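Local structure of peptidoglycan D,D-transpeptidase PbpA (Mycobacterium tuberculosis, 3UN7) at residues 19-24 with 98-103. The protein probably catalyses the D,D-transpeptidation that cross-links peptidoglycan in the mycobacterial cell wall and contributes to the regulation of cell length. Numbering follows the deposited sequence.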
loop_
_atom_site.group_PDB
_atom_site.type_symbol
_atom_site.label_atom_id
_atom_site.label_comp_id
_atom_site.label_asym_id
_atom_site.label_seq_id
_atom_site.Cartn_x
_atom_site.Cartn_y
_atom_site.Cartn_z
ATOM N N TYR A 19 -10.187 -14.890 -28.402
ATOM C CA TYR A 19 -11.138 -15.646 -27.534
ATOM C C TYR A 19 -11.355 -17.036 -28.138
ATOM O O TYR A 19 -12.020 -17.894 -27.557
ATOM C CB TYR A 19 -12.454 -14.870 -27.377
ATOM C CG TYR A 19 -12.692 -14.225 -26.008
ATOM C CD1 TYR A 19 -12.393 -12.875 -25.759
ATOM C CD2 TYR A 19 -13.262 -14.955 -24.979
ATOM C CE1 TYR A 19 -12.653 -12.294 -24.483
ATOM C CE2 TYR A 19 -13.509 -14.389 -23.715
ATOM C CZ TYR A 19 -13.214 -13.080 -23.468
ATOM O OH TYR A 19 -13.499 -12.581 -22.191
ATOM N N SER A 20 -10.747 -17.230 -29.311
ATOM C CA SER A 20 -10.675 -18.501 -30.034
ATOM C C SER A 20 -9.629 -19.465 -29.456
ATOM O O SER A 20 -9.729 -20.690 -29.633
ATOM C CB SER A 20 -10.276 -18.196 -31.482
ATOM O OG SER A 20 -9.238 -17.214 -31.512
ATOM N N ARG A 21 -8.628 -18.894 -28.786
ATOM C CA ARG A 21 -7.469 -19.622 -28.267
ATOM C C ARG A 21 -7.395 -19.537 -26.741
ATOM O O ARG A 21 -7.904 -18.581 -26.142
ATOM C CB ARG A 21 -6.176 -19.059 -28.882
ATOM C CG ARG A 21 -6.057 -19.254 -30.390
ATOM C CD ARG A 21 -4.835 -18.515 -30.936
ATOM N NE ARG A 21 -5.209 -17.307 -31.680
ATOM C CZ ARG A 21 -5.254 -16.078 -31.178
ATOM N NH1 ARG A 21 -4.959 -15.849 -29.901
ATOM N NH2 ARG A 21 -5.605 -15.070 -31.964
ATOM N N GLN A 22 -6.773 -20.542 -26.121
ATOM C CA GLN A 22 -6.734 -20.634 -24.665
ATOM C C GLN A 22 -5.758 -19.650 -24.032
ATOM O O GLN A 22 -4.545 -19.832 -24.095
ATOM C CB GLN A 22 -6.446 -22.060 -24.173
ATOM C CG GLN A 22 -6.606 -22.173 -22.648
ATOM C CD GLN A 22 -6.623 -23.602 -22.130
ATOM O OE1 GLN A 22 -5.980 -24.494 -22.687
ATOM N NE2 GLN A 22 -7.374 -23.825 -21.054
ATOM N N ARG A 23 -6.314 -18.617 -23.416
ATOM C CA ARG A 23 -5.541 -17.610 -22.690
ATOM C C ARG A 23 -4.871 -18.273 -21.496
ATOM O O ARG A 23 -5.424 -19.196 -20.901
ATOM C CB ARG A 23 -6.474 -16.498 -22.226
ATOM C CG ARG A 23 -5.803 -15.334 -21.518
ATOM C CD ARG A 23 -6.822 -14.221 -21.335
ATOM N NE ARG A 23 -6.254 -13.034 -20.704
ATOM C CZ ARG A 23 -5.602 -12.079 -21.345
ATOM N NH1 ARG A 23 -5.406 -12.166 -22.665
ATOM N NH2 ARG A 23 -5.138 -11.036 -20.665
ATOM N N GLY A 24 -3.675 -17.815 -21.159
ATOM C CA GLY A 24 -2.918 -18.418 -20.072
ATOM C C GLY A 24 -3.392 -17.969 -18.714
ATOM O O GLY A 24 -4.324 -17.160 -18.605
ATOM N N ARG A 98 -1.655 -29.140 -32.837
ATOM C CA ARG A 98 -1.954 -29.052 -31.409
ATOM C C ARG A 98 -2.561 -27.707 -31.043
ATOM O O ARG A 98 -2.123 -26.662 -31.538
ATOM C CB ARG A 98 -0.687 -29.310 -30.582
ATOM C CG ARG A 98 -0.710 -28.787 -29.149
ATOM C CD ARG A 98 0.161 -29.636 -28.237
ATOM N NE ARG A 98 1.493 -29.882 -28.791
ATOM C CZ ARG A 98 2.629 -29.438 -28.257
ATOM N NH1 ARG A 98 2.617 -28.719 -27.138
ATOM N NH2 ARG A 98 3.787 -29.722 -28.844
ATOM N N ASP A 99 -3.578 -27.758 -30.182
ATOM C CA ASP A 99 -4.238 -26.571 -29.646
ATOM C C ASP A 99 -3.253 -25.605 -28.988
ATOM O O ASP A 99 -2.478 -26.018 -28.123
ATOM C CB ASP A 99 -5.299 -26.985 -28.620
ATOM C CG ASP A 99 -6.696 -26.913 -29.174
ATOM O OD1 ASP A 99 -6.966 -27.591 -30.197
ATOM O OD2 ASP A 99 -7.516 -26.165 -28.587
ATOM N N PRO A 100 -3.290 -24.314 -29.383
ATOM C CA PRO A 100 -2.376 -23.331 -28.789
ATOM C C PRO A 100 -2.812 -22.950 -27.375
ATOM O O PRO A 100 -3.958 -23.200 -26.986
ATOM C CB PRO A 100 -2.512 -22.120 -29.718
ATOM C CG PRO A 100 -3.911 -22.206 -30.219
ATOM C CD PRO A 100 -4.187 -23.693 -30.378
ATOM N N ARG A 101 -1.895 -22.345 -26.624
ATOM C CA ARG A 101 -2.156 -21.888 -25.271
ATOM C C ARG A 101 -1.293 -20.645 -25.051
ATOM O O ARG A 101 -0.164 -20.561 -25.551
ATOM C CB ARG A 101 -1.798 -23.007 -24.281
ATOM C CG ARG A 101 -2.324 -22.885 -22.836
ATOM C CD ARG A 101 -1.734 -24.022 -21.966
ATOM N NE ARG A 101 -2.189 -24.015 -20.568
ATOM C CZ ARG A 101 -2.850 -25.021 -19.984
ATOM N NH1 ARG A 101 -3.137 -26.130 -20.664
ATOM N NH2 ARG A 101 -3.227 -24.929 -18.710
ATOM N N GLY A 102 -1.834 -19.673 -24.328
ATOM C CA GLY A 102 -1.056 -18.518 -23.904
ATOM C C GLY A 102 -0.075 -18.926 -22.824
ATOM O O GLY A 102 -0.127 -20.050 -22.313
ATOM N N GLY A 103 0.833 -18.026 -22.480
ATOM C CA GLY A 103 1.778 -18.293 -21.408
ATOM C C GLY A 103 1.177 -17.952 -20.062
ATOM O O GLY A 103 0.036 -17.506 -19.983
#
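The backbone carbonyl of Gln22 receives the amide of Gly102, Gly102 N to Gln22 O measuring 2.7 Å with an N-H···O angle of 164°. The same oxygen also meets Arg101 CA at 3.4 Å in a CA-H···O contact, so consecutive residues of 98-103 address one acceptor. Both segments are irregular approaches to neighbouring parallel strands, 26-28 and 104-107, in a mixed sheet that strands 339-343 and 349-352 complete beyond 104-107; their touching parts already run in similar directions, 23° apart end to end, ahead of the strand pairing. Where they draw closest to the sheet, glycines line the interface: Gly24 CA points a hydrogen at Gly103 O (3.1 Å), and the CA atoms of Gly24 and Gly102 come within 4.3 Å. The side chains of Gln22 and Arg101 lie alongside each other and point the same way; in each, CG is anti to the backbone N and the chain runs on extended, from similarly directed backbones. The amide oxygen Gln22 OE1 sits over one face of the Arg101 guanidinium, 3.9 Å from Arg101 NH1, which is contact without a hydrogen bond, while Gln22 NE2 is bonded to the backbone oxygen of Ser36. Arg23, whose CB points away from 98-103, makes salt bridges with Glu72 and Asp76 and a cation-pi contact with Tyr62. At the end farther from the sheet the packing is aliphatic: the Arg21 chain crosses the Pro100 ring at about a right angle, and Pro100 CG touches Arg21 CG at 3.7 Å and Arg21 CD at 3.9 Å.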